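Local coordinates for fructuronate-tagaturonate epimerase UxaE from Cohnella laeviribosi in complex with 1 glycerol (PDB 6IL9), which catalyses the interconversion of fructuronate and tagaturonate by epimerisation, probably at a zinc-dependent site in its TIM barrel, at residues E27-Q32 / L42-S47; G38-V43 / C65-E70. All blocks are in the same frame, centred on the assembly; numbering follows the deposited sequence.

How the contacts relate
Both contacts belong to the five-stranded antiparallel sheet that precedes the TIM barrel in the chain, and together they show how one central strand is held from both of its edges. Contact 1 joins strand 39-45 to its hairpin partner 29-36, whereas contact 2 joins it to strand 62-66 and the turn that follows. They share L42 and V43, and their centres lie 14 Å apart. Those centres are about 33 Å and 25 Å from the centre of the chain, so contact 2 is the nearer to the middle of the molecule. Neither includes a zinc ligand; the metal is held by H161, D273 and H343.

Contact 1: residues E27-Q32 / L42-S47; sequences EGTRVQ and LVAEGS
R30 and E45 face each other as a hydrogen-bonded pair in an antiparallel beta hairpin, at the end far from its turn. The axes of segments 29-32 and 42-45 approach to 4.7 Å, running almost opposite ways (162° between their N-to-C directions), and four backbone hydrogen bonds join them. R30 N gives the shortest, 2.7 Å to E45 O, returned by E45 N to R30 O; Q32 and V43 form the second such pair. Between them V31 and A44 make a non-hydrogen-bonded pair, where CA-H groups lean on carbonyl oxygens: V31 CA lies 3.3 Å from V43 O.

The side chains divide between two faces. On one, V31 CG1 meets A44 CB at 3.8 Å, and L50 and L54 help to cover this apolar patch. On the other, Q32 and V43 lie side by side, as do R30 and E45. The arginine chain bends at its third torsion, bringing the guanidinium back over the carbonyl of E45, with E45 O over one face, displaced toward the rim of the group. E45 instead runs extended alongside, and R30 NH1 reaches E45 OE2 at 3.5 Å, a long salt bridge with the two planar groups turned 36° apart. At this solvent-facing pair the attraction is probably modest.

Past the last backbone pair, at the glycines, the two chains stay close. G46 CA comes within 3.2 Å of G28 O in a CA-H...O contact. T29 takes over the bonding there: its hydroxyl, placed beside its own backbone N, also accepts a bond from Y51 N in helix 49-53. T29 OG1 donates to G46 O at 2.9 Å, approaching from above the carbonyl plane, 37° out of it.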
loop_
_atom_site.group_PDB
_atom_site.type_symbol
_atom_site.label_atom_id
_atom_site.label_comp_id
_atom_site.label_asym_id
_atom_site.label_seq_id
_atom_site.Cartn_x
_atom_site.Cartn_y
_atom_site.Cartn_z
ATOM N N GLU A 27 -18.877 19.993 -19.950
ATOM C CA GLU A 27 -19.480 21.114 -20.681
ATOM C C GLU A 27 -19.154 20.896 -22.159
ATOM O O GLU A 27 -19.386 19.790 -22.673
ATOM C CB GLU A 27 -19.016 22.439 -20.088
ATOM C CG GLU A 27 -19.582 22.725 -18.705
ATOM C CD GLU A 27 -19.034 24.007 -18.102
ATOM O OE1 GLU A 27 -17.795 24.181 -18.098
ATOM O OE2 GLU A 27 -19.841 24.838 -17.630
ATOM N N GLY A 28 -18.607 21.877 -22.864
ATOM C CA GLY A 28 -18.336 21.698 -24.275
ATOM C C GLY A 28 -16.979 21.127 -24.625
ATOM O O GLY A 28 -16.620 21.112 -25.806
ATOM N N THR A 29 -16.211 20.651 -23.647
ATOM C CA THR A 29 -14.866 20.142 -23.886
ATOM C C THR A 29 -14.851 18.624 -23.793
ATOM O O THR A 29 -15.276 18.056 -22.783
ATOM C CB THR A 29 -13.863 20.722 -22.886
ATOM O OG1 THR A 29 -13.907 22.153 -22.931
ATOM C CG2 THR A 29 -12.443 20.247 -23.218
ATOM N N ARG A 30 -14.344 17.979 -24.844
ATOM C CA ARG A 30 -14.109 16.542 -24.872
ATOM C C ARG A 30 -12.644 16.264 -24.558
ATOM O O ARG A 30 -11.759 16.986 -25.019
ATOM C CB ARG A 30 -14.460 15.964 -26.241
ATOM C CG ARG A 30 -15.919 15.602 -26.417
ATOM C CD ARG A 30 -16.308 15.658 -27.885
ATOM N NE ARG A 30 -16.177 17.011 -28.422
ATOM C CZ ARG A 30 -15.378 17.349 -29.428
ATOM N NH1 ARG A 30 -14.627 16.432 -30.027
ATOM N NH2 ARG A 30 -15.334 18.610 -29.842
ATOM N N VAL A 31 -12.387 15.234 -23.757
ATOM C CA VAL A 31 -11.020 14.874 -23.394
ATOM C C VAL A 31 -10.867 13.364 -23.505
ATOM O O VAL A 31 -11.790 12.606 -23.183
ATOM C CB VAL A 31 -10.650 15.350 -21.973
ATOM C CG1 VAL A 31 -10.487 16.863 -21.935
ATOM C CG2 VAL A 31 -11.700 14.904 -20.978
ATOM N N GLN A 32 -9.696 12.931 -23.971
ATOM C CA GLN A 32 -9.348 11.517 -24.004
ATOM C C GLN A 32 -7.860 11.392 -23.724
ATOM O O GLN A 32 -7.132 12.383 -23.709
ATOM C CB GLN A 32 -9.698 10.881 -25.351
ATOM C CG GLN A 32 -8.882 11.408 -26.508
ATOM C CD GLN A 32 -9.400 10.905 -27.839
ATOM O OE1 GLN A 32 -10.581 10.577 -27.976
ATOM N NE2 GLN A 32 -8.519 10.826 -28.825
ATOM N N LEU A 42 -2.996 13.665 -22.538
ATOM C CA LEU A 42 -4.393 14.065 -22.672
ATOM C C LEU A 42 -4.564 14.841 -23.969
ATOM O O LEU A 42 -3.689 15.623 -24.350
ATOM C CB LEU A 42 -4.847 14.957 -21.514
ATOM C CG LEU A 42 -4.877 14.498 -20.068
ATOM C CD1 LEU A 42 -5.466 15.622 -19.215
ATOM C CD2 LEU A 42 -5.692 13.224 -19.944
ATOM N N VAL A 43 -5.697 14.631 -24.633
ATOM C CA VAL A 43 -6.085 15.384 -25.827
ATOM C C VAL A 43 -7.441 16.009 -25.552
ATOM O O VAL A 43 -8.424 15.291 -25.328
ATOM C CB VAL A 43 -6.146 14.497 -27.084
ATOM C CG1 VAL A 43 -6.558 15.320 -28.295
ATOM C CG2 VAL A 43 -4.811 13.811 -27.333
ATOM N N ALA A 44 -7.502 17.338 -25.591
ATOM C CA ALA A 44 -8.731 18.079 -25.348
ATOM C C ALA A 44 -9.197 18.759 -26.632
ATOM O O ALA A 44 -8.384 19.161 -27.470
ATOM C CB ALA A 44 -8.524 19.118 -24.245
ATOM N N GLU A 45 -10.515 18.870 -26.789
ATOM C CA GLU A 45 -11.092 19.521 -27.958
ATOM C C GLU A 45 -12.498 19.994 -27.618
ATOM O O GLU A 45 -13.231 19.312 -26.901
ATOM C CB GLU A 45 -11.120 18.575 -29.164
ATOM C CG GLU A 45 -11.525 19.237 -30.474
ATOM C CD GLU A 45 -11.410 18.293 -31.654
ATOM O OE1 GLU A 45 -11.236 18.781 -32.794
ATOM O OE2 GLU A 45 -11.486 17.062 -31.440
ATOM N N GLY A 46 -12.870 21.159 -28.144
ATOM C CA GLY A 46 -14.154 21.754 -27.822
ATOM C C GLY A 46 -14.016 22.884 -26.823
ATOM O O GLY A 46 -13.433 22.702 -25.751
ATOM N N SER A 47 -14.541 24.059 -27.161
ATOM C CA SER A 47 -14.367 25.222 -26.304
ATOM C C SER A 47 -15.042 25.004 -24.954
ATOM O O SER A 47 -16.113 24.399 -24.867
ATOM C CB SER A 47 -14.939 26.468 -26.983
ATOM O OG SER A 47 -14.741 27.613 -26.175
#

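Contact 2: residues G38-V43 / C65-E70; sequences GRKYLV and CELSHE
L42 and C65 exchange two backbone hydrogen bonds, each 2.8 Å long, L42 N to C65 O and C65 N to L42 O, and around this antiparallel pair the contact is at its tightest. Their side chains share a face of the sheet, with L42 CB 4.0 Å from C65 CB. L67, two residues after C65, crosses L42 at about a right angle; its CD1 packs over the peptide between Y41 and L42, 3.7 Å from L42 N, while its other methyl, CD2, rests against K40 CB. F147 and Y144 of helix 135-149 adjoin L42 and L67, respectively. The ring of Y41 presents an edge to C65 O.

Toward solvent, direct backbone pairing gives way to charge and water. E66 starts away from the neighbouring strand, but a bend at its second torsion (chi2 -95°) folds the carboxylate back alongside the Y41 ring. There R39 NH1 meets E66 OE1 in a 3.0 Å salt bridge, the guanidinium and carboxylate standing almost perpendicular. One water donates to K40 O and to E66 OE1 and accepts from L67 N, so linking the two segments where no direct backbone bond does. A second water bonds E66 OE2 and Y41 OH, so both carboxylate oxygens are engaged.

L67 then centres an inverse gamma turn, and S68 N-caps helix 69-78 through its OG and the backbone N of N71. The inner strand 62-66 of the antiparallel sheet thus leads through an inverse gamma turn into a helix with a serine N-cap.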
loop_
_atom_site.group_PDB
_atom_site.type_symbol
_atom_site.label_atom_id
_atom_site.label_comp_id
_atom_site.label_asym_id
_atom_site.label_seq_id
_atom_site.Cartn_x
_atom_site.Cartn_y
_atom_site.Cartn_z
ATOM N N GLY A 38 5.902 6.284 -26.840
ATOM C CA GLY A 38 6.224 5.798 -25.512
ATOM C C GLY A 38 5.750 6.658 -24.365
ATOM O O GLY A 38 6.120 6.384 -23.217
ATOM N N ARG A 39 4.948 7.690 -24.629
ATOM C CA ARG A 39 4.467 8.579 -23.585
ATOM C C ARG A 39 2.962 8.782 -23.713
ATOM O O ARG A 39 2.431 8.872 -24.822
ATOM C CB ARG A 39 5.177 9.932 -23.648
ATOM C CG ARG A 39 4.838 10.836 -22.480
ATOM C CD ARG A 39 5.147 12.276 -22.806
ATOM N NE ARG A 39 6.550 12.584 -22.573
ATOM C CZ ARG A 39 7.053 12.917 -21.388
ATOM N NH1 ARG A 39 6.264 12.988 -20.322
ATOM N NH2 ARG A 39 8.349 13.181 -21.272
ATOM N N LYS A 40 2.281 8.863 -22.574
ATOM C CA LYS A 40 0.854 9.149 -22.542
ATOM C C LYS A 40 0.581 10.653 -22.555
ATOM O O LYS A 40 1.382 11.454 -22.071
ATOM C CB LYS A 40 0.221 8.519 -21.299
ATOM C CG LYS A 40 0.293 6.992 -21.282
ATOM C CD LYS A 40 -0.335 6.412 -20.008
ATOM C CE LYS A 40 -0.279 4.891 -20.021
ATOM N NZ LYS A 40 -0.852 4.286 -18.774
ATOM N N TYR A 41 -0.573 11.026 -23.115
ATOM C CA TYR A 41 -1.021 12.417 -23.176
ATOM C C TYR A 41 -2.531 12.497 -22.999
ATOM O O TYR A 41 -3.259 11.549 -23.293
ATOM C CB TYR A 41 -0.691 13.087 -24.519
ATOM C CG TYR A 41 0.771 13.154 -24.877
ATOM C CD1 TYR A 41 1.557 14.227 -24.470
ATOM C CD2 TYR A 41 1.358 12.162 -25.654
ATOM C CE1 TYR A 41 2.904 14.294 -24.807
ATOM C CE2 TYR A 41 2.690 12.215 -25.988
ATOM C CZ TYR A 41 3.459 13.286 -25.573
ATOM O OH TYR A 41 4.792 13.326 -25.919
ATOM N N LEU A 42 -2.996 13.665 -22.538
ATOM C CA LEU A 42 -4.393 14.065 -22.672
ATOM C C LEU A 42 -4.564 14.841 -23.969
ATOM O O LEU A 42 -3.689 15.623 -24.350
ATOM C CB LEU A 42 -4.847 14.957 -21.514
ATOM C CG LEU A 42 -4.877 14.498 -20.068
ATOM C CD1 LEU A 42 -5.466 15.622 -19.215
ATOM C CD2 LEU A 42 -5.692 13.224 -19.944
ATOM N N VAL A 43 -5.697 14.631 -24.633
ATOM C CA VAL A 43 -6.085 15.384 -25.827
ATOM C C VAL A 43 -7.441 16.009 -25.552
ATOM O O VAL A 43 -8.424 15.291 -25.328
ATOM C CB VAL A 43 -6.146 14.497 -27.084
ATOM C CG1 VAL A 43 -6.558 15.320 -28.295
ATOM C CG2 VAL A 43 -4.811 13.811 -27.333
ATOM N N CYS A 65 -1.732 17.572 -24.044
ATOM C CA CYS A 65 -1.325 17.893 -22.683
ATOM C C CYS A 65 -0.554 16.745 -22.058
ATOM O O CYS A 65 -0.945 15.580 -22.182
ATOM C CB CYS A 65 -2.535 18.197 -21.784
ATOM S SG CYS A 65 -3.763 19.287 -22.521
ATOM N N GLU A 66 0.521 17.091 -21.359
ATOM C CA GLU A 66 1.265 16.121 -20.576
ATOM C C GLU A 66 0.470 15.723 -19.337
ATOM O O GLU A 66 -0.370 16.474 -18.840
ATOM C CB GLU A 66 2.609 16.706 -20.151
ATOM C CG GLU A 66 3.429 17.224 -21.310
ATOM C CD GLU A 66 4.416 16.198 -21.802
ATOM O OE1 GLU A 66 4.344 15.038 -21.338
ATOM O OE2 GLU A 66 5.269 16.553 -22.641
ATOM N N LEU A 67 0.764 14.529 -18.824
ATOM C CA LEU A 67 0.122 14.047 -17.600
ATOM C C LEU A 67 0.795 14.665 -16.373
ATOM O O LEU A 67 1.389 13.983 -15.540
ATOM C CB LEU A 67 0.175 12.525 -17.542
ATOM C CG LEU A 67 -1.031 11.757 -18.083
ATOM C CD1 LEU A 67 -1.455 12.249 -19.453
ATOM C CD2 LEU A 67 -0.771 10.261 -18.101
ATOM N N SER A 68 0.681 15.989 -16.268
ATOM C CA SER A 68 1.356 16.743 -15.226
ATOM C C SER A 68 0.505 16.810 -13.960
ATOM O O SER A 68 -0.699 16.538 -13.961
ATOM C CB SER A 68 1.669 18.159 -15.709
ATOM O OG SER A 68 0.469 18.800 -16.105
ATOM N N HIS A 69 1.154 17.195 -12.863
ATOM C CA HIS A 69 0.414 17.399 -11.626
ATOM C C HIS A 69 -0.639 18.488 -11.793
ATOM O O HIS A 69 -1.786 18.328 -11.365
ATOM C CB HIS A 69 1.368 17.747 -10.482
ATOM C CG HIS A 69 0.661 18.067 -9.205
ATOM N ND1 HIS A 69 -0.149 17.155 -8.560
ATOM C CD2 HIS A 69 0.600 19.207 -8.477
ATOM C CE1 HIS A 69 -0.658 17.712 -7.476
ATOM N NE2 HIS A 69 -0.227 18.960 -7.407
ATOM N N GLU A 70 -0.274 19.603 -12.429
ATOM C CA GLU A 70 -1.223 20.701 -12.553
ATOM C C GLU A 70 -2.442 20.292 -13.369
ATOM O O GLU A 70 -3.569 20.676 -13.041
ATOM C CB GLU A 70 -0.541 21.932 -13.160
ATOM C CG GLU A 70 0.336 22.706 -12.168
ATOM C CD GLU A 70 -0.417 23.199 -10.921
ATOM O OE1 GLU A 70 -1.596 23.616 -11.035
ATOM O OE2 GLU A 70 0.182 23.171 -9.820
HETATM O O HOH W 1 2.720 12.920 -20.272
HETATM O O HOH W 2 6.462 15.251 -24.474
#